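Local coordinates for protein pectate lyase (Pectobacterium carotovorum, PDB 4U49) that cleaves the alpha-1,4-linked galacturonan chains of pectate by calcium-dependent elimination, and probably acts on highly methylated pectins as well, at residues N45-D50 / D91-N96; Q49-S54 / A66-S71; D259-G264 / G317-K322; A284-N289 / K335-S340. One frame throughout, in Å; residues are numbered along the deposited sequence.

Overall arrangement
Contacts 1 and 2 lie in the N-terminal antiparallel beta domain, contacts 3 and 4 in the lyase domain built on a parallel beta-helix. Strand 46-54 is common to the first two: it pairs with strand 87-94 in contact 1 and with strand 62-68 in contact 2, so Gln-49 and Asp-50 serve both, and the centres are 10 Å apart. Contacts 3 and 4, with centres 18 Å apart, meet where Asn-289 OD1 lies 2.8 Å from Gly-317 N, a probable hydrogen bond. Between the two groups nothing touches; the nearest atoms of contacts 2 and 4 are about 17 Å apart. All four lie away from Asp-194, Ile-195, Asn-216 and Pro-221, which bind calcium in a structure of this protein but hold none here.

Contact 1: residues N45-D50 / D91-N96; sequences NVVRQD and DTVSGN
The guanidinium of Arg-48 lays one face against Val-93, whose CG2 is 3.7 Å from NH2 and displaced toward the rim of the plane. The edge carrying NE and NH2 grips the Asp-50 carboxylate side-on: NE meets OD1 at 3.2 Å and NH2 meets OD2 at 3.0 Å, both nearly straight and on the syn sides. A bend at chi3 (85°) turns the arginine along its own strand toward Asp-50 to make this bridge. Asp-50 OD2 also pairs with Lys-64, so its charge is probably well compensated. Beneath these side chains run two antiparallel strands of the N-terminal beta domain, and their pairing contains a classic beta bulge. Val-93 O accepts from both Val-47 N, at 2.7 Å, and Arg-48 N, at 3.3 Å, which shifts the register by one residue. On the other face Gln-49 and Thr-92 lie side by side, OE1 3.7 Å from CG2, while the amide of Gln-49 is held by Trp-39 and Asp-72. At the end of the ladder Gly-95 N donates to Asn-45 O over 2.9 Å. Having no side chain, Gly-95 lets Asn-45 ND2 approach to 3.7 Å from its CA.

Contact 2: residues Q49-S54 / A66-S71; sequences QDVYRS and AELNSS
The beta hairpin of strands 46-54 and 62-68 brings these segments together, running antiparallel at 158°. Leu-68 N donates to Gln-49 O over 2.7 Å and Val-51 N to Ala-66 O over 2.9 Å, whereas the return bond from Gln-49 N to Leu-68 O is weak. Beyond the paired residues the side chain of Gln-49 continues the link. Its chain is extended past CG (chi2 178°), which carries NE2 to 3.0 Å from Asn-69 O; that oxygen lies close to the amide plane, and NE2 also donates to Asp-72 O. A glutamine suits this place because its amide can reach backbone carbonyls past the end of the strand. The turn there is shaped by Asn-69, whose OD1 accepts from Ser-71 N at 3.1 Å in an Asx turn, with the donor well above the carbonyl plane, and also from Asp-72 N. On one face Asp-50 and Glu-67 lie alongside each other with their carboxylates only 22° apart in plane. OD1 of Asp-50 comes 4.1 Å from OE2 of Glu-67, a like-charge approach probably eased by Lys-64, which forms salt bridges with both acids, and by Arg-48, which bridges to Asp-50. On the face of Gln-49 apolar groups also meet: Val-51 CG2 touches Leu-68 CD1 at 3.7 Å, and Val-51 CB lies 3.9 Å from Ala-66 CB. Phe-75 of strand 74-77 packs on Val-51, Ala-66 and Leu-68 on this face, while strand 87-94 flanks strand 46-54 on the side away from 62-68.

Contact 3: residues D259-G264 / G317-K322; sequences DCTNNG and GVEKGK
Hydrogen bonds to the Glu-319 carboxylate dominate the meeting of the two loops. Its OE2 receives Asn-262 N at 2.7 Å and its OE1 receives Asn-263 N at 3.0 Å, both on the syn sides, so two successive backbone amides share one acid. The bend of the glutamate at chi2 (69°) curls the carboxylate back to them. A water 2.6 Å from Asn-263 O donates to that oxygen and to OE1 as well. Asn-263 in turn sends ND2 to Val-318 O, 3.0 Å away and in the plane of its amide; ND2 is shared with Cys-257 O, while OD1 accepts from Arg-267, which leaves the amide little freedom to turn. Lys-320 N donates to Cys-260 O at 3.2 Å. A weak CA-H...O contact runs from Asp-259 CA to Val-318 O (3.4 Å). By van der Waals contact, Val-318 CG2 rests 4.1 Å from Asp-259 CB, and Lys-320 CD passes 3.4 Å from Thr-261 OG1. Gly-321 suits the positive phi of its turn, and the Cys-257–Cys-260 disulfide ties the other. A beta-helix loop, 259-264, thus joins the one linking antiparallel strands 312-315 and 327-330, each built on a type II beta turn.

Contact 4: residues A284-N289 / K335-S340; sequences AGVNRN and KNCKVS
Asn-336 OD1, only 3.5 Å from Arg-288 CG, accepts a 2.7 Å hydrogen bond from Lys-335 NZ, the next-door residue. The contact lies toward the C-terminal end of the parallel beta-helix, where the loop leading into strand 337-338 packs by its side chains on the end of strand 282-287. A bend at chi4 (66°) finishes the otherwise extended lysine chain, bringing its ammonium group to OD1 of Asn-336. The same NZ stands 3.2 Å from Arg-288 O, so the lysine tip sits between the two segments. On the other half of the amide, ND2 of Asn-336 donates to Asp-292 O; with both ends engaged, the rotation of this buried amide is fixed, and an asparagine, which can both give and receive, fits the place. The side chains of Arg-288 and Asn-336 cross at about a right angle, and it is the aliphatic part of the arginine that does the touching. Its guanidinium goes elsewhere, to a salt bridge with Glu-314 and a cation-pi contact with Tyr-328, and its NE stays 5.7 Å from Lys-335 NZ; the acid probably offsets some of the mutual repulsion. Farther in, the surface turns apolar. Val-286, directed toward the other segment, crosses Asn-336 and brings CG2 to 3.9 Å from its CB. Cys-337 is bound by a disulfide to Cys-312, which ties the C-terminal segment to strand 312-315, the neighbour of strand 282-287. Its SG lies 4.0 Å from Val-286 CG2, so a single methyl touches both Asn-336 and the disulfide sulfur.

Contact 1: residues N45-D50 / D91-N96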
loop_
_atom_site.group_PDB
_atom_site.type_symbol
_atom_site.label_atom_id
_atom_site.label_comp_id
_atom_site.label_asym_id
_atom_site.label_seq_id
_atom_site.Cartn_x
_atom_site.Cartn_y
_atom_site.Cartn_z
ATOM N N ASN A 45 21.907 -2.391 -3.397
ATOM C CA ASN A 45 22.368 -3.347 -4.394
ATOM C C ASN A 45 21.952 -4.787 -4.082
ATOM O O ASN A 45 22.753 -5.710 -4.195
ATOM C CB ASN A 45 23.895 -3.243 -4.512
ATOM C CG ASN A 45 24.434 -3.818 -5.803
ATOM O OD1 ASN A 45 23.738 -3.871 -6.817
ATOM N ND2 ASN A 45 25.691 -4.249 -5.772
ATOM N N VAL A 46 20.697 -4.981 -3.687
ATOM C CA VAL A 46 20.248 -6.308 -3.282
ATOM C C VAL A 46 19.889 -7.162 -4.502
ATOM O O VAL A 46 19.398 -6.657 -5.516
ATOM C CB VAL A 46 19.044 -6.231 -2.302
ATOM C CG1 VAL A 46 19.199 -5.046 -1.358
ATOM C CG2 VAL A 46 17.745 -6.126 -3.043
ATOM N N VAL A 47 20.161 -8.459 -4.411
ATOM C CA VAL A 47 19.906 -9.363 -5.526
ATOM C C VAL A 47 18.961 -10.498 -5.144
ATOM O O VAL A 47 18.345 -11.114 -6.012
ATOM C CB VAL A 47 21.219 -9.962 -6.080
ATOM C CG1 VAL A 47 22.114 -8.861 -6.622
ATOM C CG2 VAL A 47 21.943 -10.766 -5.009
ATOM N N ARG A 48 18.842 -10.768 -3.847
ATOM C CA ARG A 48 17.963 -11.829 -3.369
ATOM C C ARG A 48 17.540 -11.581 -1.923
ATOM O O ARG A 48 18.244 -10.911 -1.169
ATOM C CB ARG A 48 18.652 -13.192 -3.485
ATOM C CG ARG A 48 17.703 -14.375 -3.419
ATOM C CD ARG A 48 18.451 -15.699 -3.470
ATOM N NE ARG A 48 18.912 -16.133 -2.155
ATOM C CZ ARG A 48 20.188 -16.327 -1.835
ATOM N NH1 ARG A 48 21.137 -16.125 -2.741
ATOM N NH2 ARG A 48 20.512 -16.729 -0.613
ATOM N N GLN A 49 16.385 -12.118 -1.546
ATOM C CA GLN A 49 15.909 -12.034 -0.170
ATOM C C GLN A 49 15.381 -13.390 0.299
ATOM O O GLN A 49 14.705 -14.093 -0.452
ATOM C CB GLN A 49 14.827 -10.966 -0.042
ATOM C CG GLN A 49 15.278 -9.584 -0.467
ATOM C CD GLN A 49 14.169 -8.562 -0.381
ATOM O OE1 GLN A 49 14.122 -7.761 0.552
ATOM N NE2 GLN A 49 13.269 -8.579 -1.358
ATOM N N ASP A 50 15.692 -13.756 1.540
ATOM C CA ASP A 50 15.274 -15.049 2.085
ATOM C C ASP A 50 14.378 -14.872 3.306
ATOM O O ASP A 50 14.647 -14.031 4.160
ATOM C CB ASP A 50 16.489 -15.899 2.467
ATOM C CG ASP A 50 17.266 -16.395 1.262
ATOM O OD1 ASP A 50 16.740 -16.333 0.133
ATOM O OD2 ASP A 50 18.404 -16.871 1.451
ATOM N N ASP A 91 16.331 -12.217 5.333
ATOM C CA ASP A 91 17.730 -11.979 5.005
ATOM C C ASP A 91 17.805 -11.352 3.626
ATOM O O ASP A 91 17.152 -11.824 2.700
ATOM C CB ASP A 91 18.542 -13.282 5.035
ATOM C CG ASP A 91 18.848 -13.760 6.445
ATOM O OD1 ASP A 91 18.253 -13.229 7.406
ATOM O OD2 ASP A 91 19.683 -14.679 6.588
ATOM N N THR A 92 18.582 -10.285 3.483
ATOM C CA THR A 92 18.811 -9.720 2.161
ATOM C C THR A 92 20.222 -10.044 1.699
ATOM O O THR A 92 21.174 -9.973 2.476
ATOM C CB THR A 92 18.603 -8.198 2.131
ATOM O OG1 THR A 92 19.600 -7.563 2.939
ATOM C CG2 THR A 92 17.219 -7.840 2.648
ATOM N N VAL A 93 20.347 -10.415 0.431
ATOM C CA VAL A 93 21.649 -10.709 -0.150
ATOM C C VAL A 93 21.998 -9.631 -1.170
ATOM O O VAL A 93 21.224 -9.361 -2.089
ATOM C CB VAL A 93 21.672 -12.098 -0.811
ATOM C CG1 VAL A 93 23.067 -12.426 -1.318
ATOM C CG2 VAL A 93 21.201 -13.157 0.175
ATOM N N SER A 94 23.156 -9.005 -0.991
ATOM C CA SER A 94 23.579 -7.914 -1.860
ATOM C C SER A 94 24.602 -8.390 -2.882
ATOM O O SER A 94 25.086 -9.519 -2.809
ATOM C CB SER A 94 24.156 -6.763 -1.035
ATOM O OG SER A 94 23.153 -6.147 -0.243
ATOM N N GLY A 95 24.934 -7.518 -3.829
ATOM C CA GLY A 95 25.864 -7.857 -4.893
ATOM C C GLY A 95 27.279 -8.128 -4.420
ATOM O O GLY A 95 28.033 -8.842 -5.080
ATOM N N ASN A 96 27.643 -7.557 -3.277
ATOM C CA ASN A 96 28.952 -7.815 -2.686
ATOM C C ASN A 96 28.941 -9.096 -1.856
ATOM O O ASN A 96 29.866 -9.349 -1.083
ATOM C CB ASN A 96 29.396 -6.632 -1.821
ATOM C CG ASN A 96 28.416 -6.320 -0.707
ATOM O OD1 ASN A 96 27.398 -6.994 -0.551
ATOM N ND2 ASN A 96 28.727 -5.298 0.086
#

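Contact 2: residues Q49-S54 / A66-S71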
loop_
_atom_site.group_PDB
_atom_site.type_symbol
_atom_site.label_atom_id
_atom_site.label_comp_id
_atom_site.label_asym_id
_atom_site.label_seq_id
_atom_site.Cartn_x
_atom_site.Cartn_y
_atom_site.Cartn_z
ATOM N N GLN A 49 16.385 -12.118 -1.546
ATOM C CA GLN A 49 15.909 -12.034 -0.170
ATOM C C GLN A 49 15.381 -13.390 0.299
ATOM O O GLN A 49 14.705 -14.093 -0.452
ATOM C CB GLN A 49 14.827 -10.966 -0.042
ATOM C CG GLN A 49 15.278 -9.584 -0.467
ATOM C CD GLN A 49 14.169 -8.562 -0.381
ATOM O OE1 GLN A 49 14.122 -7.761 0.552
ATOM N NE2 GLN A 49 13.269 -8.579 -1.358
ATOM N N ASP A 50 15.692 -13.756 1.540
ATOM C CA ASP A 50 15.274 -15.049 2.085
ATOM C C ASP A 50 14.378 -14.872 3.306
ATOM O O ASP A 50 14.647 -14.031 4.160
ATOM C CB ASP A 50 16.489 -15.899 2.467
ATOM C CG ASP A 50 17.266 -16.395 1.262
ATOM O OD1 ASP A 50 16.740 -16.333 0.133
ATOM O OD2 ASP A 50 18.404 -16.871 1.451
ATOM N N VAL A 51 13.324 -15.677 3.387
ATOM C CA VAL A 51 12.391 -15.616 4.509
ATOM C C VAL A 51 12.555 -16.817 5.440
ATOM O O VAL A 51 12.519 -17.966 4.995
ATOM C CB VAL A 51 10.931 -15.561 4.024
ATOM C CG1 VAL A 51 9.976 -15.529 5.208
ATOM C CG2 VAL A 51 10.718 -14.355 3.118
ATOM N N TYR A 52 12.722 -16.543 6.732
ATOM C CA TYR A 52 12.896 -17.595 7.731
ATOM C C TYR A 52 11.785 -17.580 8.773
ATOM O O TYR A 52 11.274 -16.525 9.140
ATOM C CB TYR A 52 14.254 -17.461 8.424
ATOM C CG TYR A 52 15.425 -17.821 7.541
ATOM C CD1 TYR A 52 16.015 -19.075 7.616
ATOM C CD2 TYR A 52 15.936 -16.908 6.627
ATOM C CE1 TYR A 52 17.084 -19.413 6.807
ATOM C CE2 TYR A 52 17.006 -17.235 5.815
ATOM C CZ TYR A 52 17.574 -18.488 5.911
ATOM O OH TYR A 52 18.639 -18.820 5.103
ATOM N N ARG A 53 11.420 -18.769 9.239
ATOM C CA ARG A 53 10.394 -18.927 10.258
ATOM C C ARG A 53 10.864 -19.913 11.325
ATOM O O ARG A 53 11.447 -20.945 11.004
ATOM C CB ARG A 53 9.086 -19.407 9.626
ATOM C CG ARG A 53 7.956 -19.623 10.616
ATOM C CD ARG A 53 7.167 -20.867 10.255
ATOM N NE ARG A 53 6.270 -20.652 9.130
ATOM C CZ ARG A 53 5.812 -21.619 8.342
ATOM N NH1 ARG A 53 6.185 -22.879 8.537
ATOM N NH2 ARG A 53 4.991 -21.323 7.346
ATOM N N SER A 54 10.617 -19.591 12.592
ATOM C CA SER A 54 10.966 -20.491 13.693
ATOM C C SER A 54 10.225 -21.827 13.576
ATOM O O SER A 54 9.193 -21.899 12.910
ATOM C CB SER A 54 10.645 -19.835 15.034
ATOM O OG SER A 54 9.261 -19.550 15.127
ATOM N N ALA A 66 10.951 -19.361 2.179
ATOM C CA ALA A 66 10.793 -18.671 0.899
ATOM C C ALA A 66 12.074 -18.004 0.413
ATOM O O ALA A 66 12.876 -17.499 1.200
ATOM C CB ALA A 66 9.682 -17.636 0.994
ATOM N N GLU A 67 12.246 -18.009 -0.903
ATOM C CA GLU A 67 13.330 -17.297 -1.560
ATOM C C GLU A 67 12.701 -16.298 -2.522
ATOM O O GLU A 67 11.921 -16.684 -3.393
ATOM C CB GLU A 67 14.255 -18.272 -2.287
ATOM C CG GLU A 67 15.517 -17.649 -2.830
ATOM C CD GLU A 67 16.462 -18.685 -3.400
ATOM O OE1 GLU A 67 16.461 -18.876 -4.634
ATOM O OE2 GLU A 67 17.201 -19.311 -2.611
ATOM N N LEU A 68 13.026 -15.019 -2.355
ATOM C CA LEU A 68 12.307 -13.952 -3.049
ATOM C C LEU A 68 13.176 -13.150 -4.011
ATOM O O LEU A 68 14.407 -13.223 -3.969
ATOM C CB LEU A 68 11.678 -12.991 -2.032
ATOM C CG LEU A 68 10.775 -13.586 -0.949
ATOM C CD1 LEU A 68 10.189 -12.477 -0.077
ATOM C CD2 LEU A 68 9.666 -14.431 -1.556
ATOM N N ASN A 69 12.526 -12.369 -4.869
ATOM C CA ASN A 69 13.244 -11.448 -5.738
ATOM C C ASN A 69 13.892 -10.331 -4.927
ATOM O O ASN A 69 13.858 -10.339 -3.695
ATOM C CB ASN A 69 12.314 -10.866 -6.816
ATOM C CG ASN A 69 11.147 -10.071 -6.238
ATOM O OD1 ASN A 69 11.228 -9.511 -5.145
ATOM N ND2 ASN A 69 10.050 -10.017 -6.987
ATOM N N SER A 70 14.465 -9.358 -5.623
ATOM C CA SER A 70 15.211 -8.296 -4.962
ATOM C C SER A 70 14.321 -7.132 -4.531
ATOM O O SER A 70 14.724 -6.309 -3.713
ATOM C CB SER A 70 16.317 -7.784 -5.886
ATOM O OG SER A 70 15.771 -7.167 -7.041
ATOM N N SER A 71 13.109 -7.063 -5.070
ATOM C CA SER A 71 12.305 -5.850 -4.926
ATOM C C SER A 71 11.104 -5.965 -3.976
ATOM O O SER A 71 10.606 -4.948 -3.488
ATOM C CB SER A 71 11.817 -5.397 -6.302
ATOM O OG SER A 71 11.054 -6.409 -6.926
#

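Contact 3: residues D259-G264 / G317-K322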
loop_
_atom_site.group_PDB
_atom_site.type_symbol
_atom_site.label_atom_id
_atom_site.label_comp_id
_atom_site.label_asym_id
_atom_site.label_seq_id
_atom_site.Cartn_x
_atom_site.Cartn_y
_atom_site.Cartn_z
ATOM N N ASP A 259 -16.284 13.254 -10.888
ATOM C CA ASP A 259 -17.252 14.349 -10.886
ATOM C C ASP A 259 -16.933 15.462 -9.887
ATOM O O ASP A 259 -17.840 16.108 -9.365
ATOM C CB ASP A 259 -18.648 13.792 -10.600
ATOM C CG ASP A 259 -18.743 13.132 -9.237
ATOM O OD1 ASP A 259 -17.697 12.952 -8.583
ATOM O OD2 ASP A 259 -19.869 12.787 -8.819
ATOM N N CYS A 260 -15.650 15.690 -9.633
ATOM C CA CYS A 260 -15.232 16.652 -8.617
ATOM C C CYS A 260 -15.337 18.103 -9.073
ATOM O O CYS A 260 -15.374 18.393 -10.266
ATOM C CB CYS A 260 -13.794 16.370 -8.182
ATOM S SG CYS A 260 -13.636 15.053 -6.963
ATOM N N THR A 261 -15.373 19.007 -8.100
ATOM C CA THR A 261 -15.276 20.434 -8.371
ATOM C C THR A 261 -13.899 20.731 -8.952
ATOM O O THR A 261 -12.893 20.238 -8.439
ATOM C CB THR A 261 -15.503 21.269 -7.094
ATOM O OG1 THR A 261 -16.813 21.008 -6.576
ATOM C CG2 THR A 261 -15.362 22.757 -7.386
ATOM N N ASN A 262 -13.862 21.519 -10.024
ATOM C CA ASN A 262 -12.616 21.825 -10.722
ATOM C C ASN A 262 -11.912 20.533 -11.144
ATOM O O ASN A 262 -10.706 20.377 -10.970
ATOM C CB ASN A 262 -11.700 22.683 -9.840
ATOM C CG ASN A 262 -10.458 23.160 -10.571
ATOM O OD1 ASN A 262 -10.489 23.401 -11.777
ATOM N ND2 ASN A 262 -9.353 23.277 -9.846
ATOM N N ASN A 263 -12.683 19.601 -11.693
ATOM C CA ASN A 263 -12.137 18.307 -12.087
ATOM C C ASN A 263 -11.221 18.443 -13.292
ATOM O O ASN A 263 -11.376 19.354 -14.105
ATOM C CB ASN A 263 -13.264 17.319 -12.393
ATOM C CG ASN A 263 -12.859 15.882 -12.147
ATOM O OD1 ASN A 263 -11.761 15.610 -11.665
ATOM N ND2 ASN A 263 -13.755 14.953 -12.461
ATOM N N GLY A 264 -10.263 17.530 -13.403
ATOM C CA GLY A 264 -9.323 17.547 -14.505
ATOM C C GLY A 264 -8.191 16.580 -14.242
ATOM O O GLY A 264 -8.210 15.849 -13.254
ATOM N N GLY A 317 -14.634 11.825 -17.340
ATOM C CA GLY A 317 -14.571 12.743 -16.219
ATOM C C GLY A 317 -15.336 14.019 -16.508
ATOM O O GLY A 317 -15.234 14.575 -17.600
ATOM N N VAL A 318 -16.107 14.483 -15.531
ATOM C CA VAL A 318 -16.895 15.698 -15.706
ATOM C C VAL A 318 -16.694 16.676 -14.556
ATOM O O VAL A 318 -16.195 16.311 -13.490
ATOM C CB VAL A 318 -18.404 15.389 -15.833
ATOM C CG1 VAL A 318 -18.671 14.489 -17.027
ATOM C CG2 VAL A 318 -18.936 14.761 -14.550
ATOM N N GLU A 319 -17.078 17.926 -14.790
ATOM C CA GLU A 319 -17.111 18.933 -13.741
ATOM C C GLU A 319 -18.346 18.715 -12.877
ATOM O O GLU A 319 -19.408 18.361 -13.392
ATOM C CB GLU A 319 -17.117 20.341 -14.344
ATOM C CG GLU A 319 -17.226 21.460 -13.322
ATOM C CD GLU A 319 -15.976 21.598 -12.476
ATOM O OE1 GLU A 319 -14.904 21.137 -12.923
ATOM O OE2 GLU A 319 -16.063 22.159 -11.363
ATOM N N LYS A 320 -18.208 18.917 -11.569
ATOM C CA LYS A 320 -19.330 18.743 -10.656
ATOM C C LYS A 320 -20.515 19.598 -11.087
ATOM O O LYS A 320 -20.362 20.785 -11.371
ATOM C CB LYS A 320 -18.932 19.092 -9.222
ATOM C CG LYS A 320 -20.000 18.734 -8.202
ATOM C CD LYS A 320 -19.559 19.059 -6.788
ATOM C CE LYS A 320 -20.584 18.576 -5.776
ATOM N NZ LYS A 320 -21.946 19.107 -6.074
ATOM N N GLY A 321 -21.688 18.978 -11.153
ATOM C CA GLY A 321 -22.895 19.680 -11.548
ATOM C C GLY A 321 -23.160 19.624 -13.040
ATOM O O GLY A 321 -24.108 20.234 -13.535
ATOM N N LYS A 322 -22.323 18.889 -13.765
ATOM C CA LYS A 322 -22.486 18.768 -15.209
ATOM C C LYS A 322 -22.697 17.316 -15.633
ATOM O O LYS A 322 -22.034 16.818 -16.542
ATOM C CB LYS A 322 -21.280 19.371 -15.927
ATOM C CG LYS A 322 -21.023 20.815 -15.532
ATOM C CD LYS A 322 -20.104 21.523 -16.512
ATOM C CE LYS A 322 -20.001 23.005 -16.178
ATOM N NZ LYS A 322 -19.143 23.742 -17.147
HETATM O O HOH W 1 -13.735 20.211 -14.881
#

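Contact 4: residues A284-N289 / K335-S340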
loop_
_atom_site.group_PDB
_atom_site.type_symbol
_atom_site.label_atom_id
_atom_site.label_comp_id
_atom_site.label_asym_id
_atom_site.label_seq_id
_atom_site.Cartn_x
_atom_site.Cartn_y
_atom_site.Cartn_z
ATOM N N ALA A 284 -8.235 0.085 -10.402
ATOM C CA ALA A 284 -7.972 1.465 -10.806
ATOM C C ALA A 284 -9.019 2.012 -11.769
ATOM O O ALA A 284 -9.402 1.346 -12.726
ATOM C CB ALA A 284 -6.589 1.570 -11.431
ATOM N N GLY A 285 -9.476 3.233 -11.505
ATOM C CA GLY A 285 -10.391 3.916 -12.402
ATOM C C GLY A 285 -9.778 5.212 -12.893
ATOM O O GLY A 285 -9.331 6.035 -12.094
ATOM N N VAL A 286 -9.754 5.393 -14.210
ATOM C CA VAL A 286 -9.116 6.560 -14.813
ATOM C C VAL A 286 -10.081 7.348 -15.697
ATOM O O VAL A 286 -10.954 6.774 -16.347
ATOM C CB VAL A 286 -7.888 6.152 -15.654
ATOM C CG1 VAL A 286 -6.780 5.610 -14.754
ATOM C CG2 VAL A 286 -8.275 5.118 -16.706
ATOM N N ASN A 287 -9.918 8.666 -15.714
ATOM C CA ASN A 287 -10.672 9.517 -16.627
ATOM C C ASN A 287 -9.993 9.592 -17.985
ATOM O O ASN A 287 -8.930 10.198 -18.121
ATOM C CB ASN A 287 -10.833 10.923 -16.052
ATOM C CG ASN A 287 -11.708 10.945 -14.819
ATOM O OD1 ASN A 287 -12.747 10.284 -14.774
ATOM N ND2 ASN A 287 -11.290 11.698 -13.805
ATOM N N ARG A 288 -10.619 8.976 -18.983
ATOM C CA ARG A 288 -10.056 8.896 -20.329
ATOM C C ARG A 288 -9.759 10.269 -20.925
ATOM O O ARG A 288 -8.715 10.473 -21.547
ATOM C CB ARG A 288 -11.008 8.130 -21.253
ATOM C CG ARG A 288 -10.559 8.072 -22.710
ATOM C CD ARG A 288 -11.672 7.547 -23.607
ATOM N NE ARG A 288 -11.968 6.140 -23.350
ATOM C CZ ARG A 288 -13.007 5.491 -23.868
ATOM N NH1 ARG A 288 -13.857 6.125 -24.667
ATOM N NH2 ARG A 288 -13.202 4.210 -23.584
ATOM N N ASN A 289 -10.674 11.211 -20.719
ATOM C CA ASN A 289 -10.570 12.522 -21.345
ATOM C C ASN A 289 -9.583 13.465 -20.654
ATOM O O ASN A 289 -9.126 14.436 -21.257
ATOM C CB ASN A 289 -11.951 13.186 -21.410
ATOM C CG ASN A 289 -12.633 13.271 -20.053
ATOM O OD1 ASN A 289 -12.621 12.318 -19.272
ATOM N ND2 ASN A 289 -13.235 14.420 -19.769
ATOM N N LYS A 335 -4.179 3.945 -24.086
ATOM C CA LYS A 335 -3.382 5.102 -23.687
ATOM C C LYS A 335 -3.581 5.434 -22.207
ATOM O O LYS A 335 -2.671 5.945 -21.554
ATOM C CB LYS A 335 -3.710 6.320 -24.560
ATOM C CG LYS A 335 -5.143 6.817 -24.464
ATOM C CD LYS A 335 -5.375 8.008 -25.384
ATOM C CE LYS A 335 -6.812 8.515 -25.302
ATOM N NZ LYS A 335 -7.142 9.089 -23.966
ATOM N N ASN A 336 -4.758 5.120 -21.673
ATOM C CA ASN A 336 -5.055 5.398 -20.271
ATOM C C ASN A 336 -4.872 4.175 -19.372
ATOM O O ASN A 336 -4.579 4.302 -18.182
ATOM C CB ASN A 336 -6.480 5.938 -20.127
ATOM C CG ASN A 336 -6.699 7.223 -20.903
ATOM O OD1 ASN A 336 -7.239 7.209 -22.005
ATOM N ND2 ASN A 336 -6.274 8.345 -20.328
ATOM N N CYS A 337 -5.062 2.989 -19.938
ATOM C CA CYS A 337 -4.857 1.764 -19.180
ATOM C C CYS A 337 -3.633 1.020 -19.697
ATOM O O CYS A 337 -3.743 0.108 -20.517
ATOM C CB CYS A 337 -6.101 0.875 -19.244
ATOM S SG CYS A 337 -7.529 1.548 -18.330
ATOM N N LYS A 338 -2.464 1.431 -19.217
ATOM C CA LYS A 338 -1.217 0.786 -19.596
ATOM C C LYS A 338 -1.012 -0.473 -18.767
ATOM O O LYS A 338 -0.133 -0.539 -17.903
ATOM C CB LYS A 338 -0.039 1.746 -19.436
ATOM C CG LYS A 338 -0.098 2.926 -20.385
ATOM C CD LYS A 338 1.153 3.782 -20.304
ATOM C CE LYS A 338 1.073 4.953 -21.274
ATOM N NZ LYS A 338 2.283 5.820 -21.208
ATOM N N VAL A 339 -1.847 -1.468 -19.042
ATOM C CA VAL A 339 -1.795 -2.756 -18.369
ATOM C C VAL A 339 -2.174 -3.854 -19.360
ATOM O O VAL A 339 -3.139 -3.719 -20.116
ATOM C CB VAL A 339 -2.734 -2.798 -17.137
ATOM C CG1 VAL A 339 -4.163 -2.429 -17.521
ATOM C CG2 VAL A 339 -2.689 -4.163 -16.465
ATOM N N SER A 340 -1.389 -4.924 -19.381
ATOM C CA SER A 340 -1.700 -6.078 -20.218
ATOM C C SER A 340 -2.233 -7.205 -19.346
ATOM O O SER A 340 -1.996 -7.225 -18.138
ATOM C CB SER A 340 -0.464 -6.535 -20.997
ATOM O OG SER A 340 0.094 -5.460 -21.732
#